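Local structure of DNA ligase D 3'-phosphoesterase domain-containing protein (Methanocella paludicola, 5DMP) at residues R21-G25 against G26-S30. The protein is an archaeal phosphoesterase of DNA end joining that probably trims 3' ends by removing phosphate or ribonucleotide groups before ligation. Residues are numbered along the deposited sequence; the frame is centred on the assembly and turned at random.
Sequences RLEMG and GVLKS. With VN4 (oxido(dioxo)vanadium), chain J.
Arg21 reaches across a tight beta hairpin to Ser30, its partner in a backbone pair of the non-hydrogen-bonded kind, and its NH1 donates a hydrogen bond to Ser30 OG at 3.0 Å. The hydroxyl lies in the guanidinium plane and the bond is nearly straight (158°). With CG roughly anti to the carbonyl carbon, though chi1 at -36° is rotated off the staggered value, and the chain extended to NE, the arginine runs past Ser30 toward the oxido(dioxo)vanadium pocket that it lines with His53 and Tyr57; Gln9 accepts from NE. Serine suits this place because its short side chain holds a hydroxyl close to the backbone, where OG accepts from Arg21 and donates to Leu28 O; this helps fix the guanidinium plane, whose edge is also turned to O3 of the vanadium group.

On the same face Leu28 fits between Arg21 and Glu23. Its side chain crosses that of Arg21 at about a right angle, with Leu28 CB 3.9 Å from Arg21 CB and CD2 3.8 Å from Glu23 CB, so it packs against the aliphatic parts of both charged residues while the Glu23 carboxylate extends to His3 and the backbone N of Ile5.

Met24 and Lys29 meet crosswise on the other face, their CG atoms modelled doubtfully close. The flexible thioether packs against Ile97, Glu98 and Tyr101 of helix 97-103, with SD 3.7 Å from Lys29 CG, whereas the lysine folds at chi2 and chi3 to carry its amine to a salt bridge with Asp52.

The chain reverses through a type I' turn from Met24 to Val27. Gly25 and Gly26 both have positive phi, and at Gly26 a beta carbon would also collide with Gly25 O. Val27 N closes the turn on Met24 O at 3.1 Å, approaching from above the carbonyl plane.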
loop_
_atom_site.group_PDB
_atom_site.type_symbol
_atom_site.label_atom_id
_atom_site.label_comp_id
_atom_site.label_asym_id
_atom_site.label_seq_id
_atom_site.Cartn_x
_atom_site.Cartn_y
_atom_site.Cartn_z
ATOM N N ARG A 21 2.076 -0.504 2.976
ATOM C CA ARG A 21 2.741 0.035 4.211
ATOM C C ARG A 21 3.508 1.278 3.890
ATOM O O ARG A 21 4.098 1.448 2.796
ATOM C CB ARG A 21 3.738 -1.052 4.806
ATOM C CG ARG A 21 3.265 -2.459 4.671
ATOM C CD ARG A 21 4.287 -3.418 5.460
ATOM N NE ARG A 21 3.914 -4.785 5.195
ATOM C CZ ARG A 21 2.972 -5.486 5.815
ATOM N NH1 ARG A 21 2.242 -4.964 6.817
ATOM N NH2 ARG A 21 2.738 -6.695 5.446
ATOM N N LEU A 22 3.482 2.215 4.816
ATOM C CA LEU A 22 4.210 3.423 4.604
ATOM C C LEU A 22 5.056 3.691 5.877
ATOM O O LEU A 22 4.503 3.683 7.010
ATOM C CB LEU A 22 3.246 4.648 4.480
ATOM C CG LEU A 22 2.288 4.585 3.265
ATOM C CD1 LEU A 22 1.275 5.731 3.426
ATOM C CD2 LEU A 22 3.109 4.738 1.972
ATOM N N GLU A 23 6.308 4.039 5.665
ATOM C CA GLU A 23 7.204 4.328 6.834
ATOM C C GLU A 23 6.878 5.652 7.480
ATOM O O GLU A 23 6.916 6.711 6.803
ATOM C CB GLU A 23 8.601 4.349 6.332
ATOM C CG GLU A 23 9.600 4.649 7.479
ATOM C CD GLU A 23 11.044 4.725 7.021
ATOM O OE1 GLU A 23 11.388 4.411 5.848
ATOM O OE2 GLU A 23 11.873 5.058 7.891
ATOM N N MET A 24 6.575 5.617 8.781
ATOM C CA MET A 24 6.566 6.850 9.585
ATOM C C MET A 24 6.800 6.546 11.066
ATOM O O MET A 24 6.491 5.425 11.542
ATOM C CB MET A 24 5.251 7.618 9.416
ATOM C CG MET A 24 3.954 6.830 9.530
ATOM S SD MET A 24 2.429 7.724 9.047
ATOM C CE MET A 24 2.002 7.120 7.411
ATOM N N GLY A 25 7.376 7.521 11.783
ATOM C CA GLY A 25 7.640 7.347 13.225
ATOM C C GLY A 25 8.370 6.051 13.571
ATOM O O GLY A 25 8.057 5.386 14.576
ATOM N N GLY A 26 9.303 5.684 12.705
ATOM C CA GLY A 26 10.194 4.554 12.860
ATOM C C GLY A 26 9.612 3.183 12.578
ATOM O O GLY A 26 10.243 2.218 12.873
ATOM N N VAL A 27 8.406 3.070 12.033
ATOM C CA VAL A 27 7.834 1.728 11.765
ATOM C C VAL A 27 7.140 1.794 10.380
ATOM O O VAL A 27 7.078 2.865 9.815
ATOM C CB VAL A 27 6.767 1.306 12.793
ATOM C CG1 VAL A 27 7.403 1.140 14.204
ATOM C CG2 VAL A 27 5.578 2.250 12.817
ATOM N N LEU A 28 6.572 0.681 9.935
ATOM C CA LEU A 28 5.775 0.684 8.705
ATOM C C LEU A 28 4.305 0.634 9.152
ATOM O O LEU A 28 3.820 -0.397 9.635
ATOM C CB LEU A 28 6.113 -0.617 7.911
ATOM C CG LEU A 28 7.562 -0.648 7.398
ATOM C CD1 LEU A 28 7.811 -1.924 6.551
ATOM C CD2 LEU A 28 7.993 0.556 6.574
ATOM N N LYS A 29 3.573 1.749 9.009
ATOM C CA LYS A 29 2.138 1.751 9.237
ATOM C C LYS A 29 1.461 0.974 8.098
ATOM O O LYS A 29 1.843 1.178 6.943
ATOM C CB LYS A 29 1.609 3.237 9.205
ATOM C CG LYS A 29 2.264 4.244 10.160
ATOM C CD LYS A 29 2.119 3.811 11.630
ATOM C CE LYS A 29 0.676 3.700 12.038
ATOM N NZ LYS A 29 0.708 3.453 13.527
ATOM N N SER A 30 0.505 0.097 8.414
ATOM C CA SER A 30 0.127 -0.952 7.484
ATOM C C SER A 30 -1.398 -0.963 7.342
ATOM O O SER A 30 -2.116 -0.746 8.311
ATOM C CB SER A 30 0.594 -2.305 8.004
ATOM O OG SER A 30 2.045 -2.272 8.038
HETATM V V VN4 J . 1.789 -9.538 7.478
HETATM O O1 VN4 J . 2.756 -9.885 9.099
HETATM O O2 VN4 J . 2.651 -10.523 6.056
HETATM O O3 VN4 J . 0.273 -8.397 7.451
#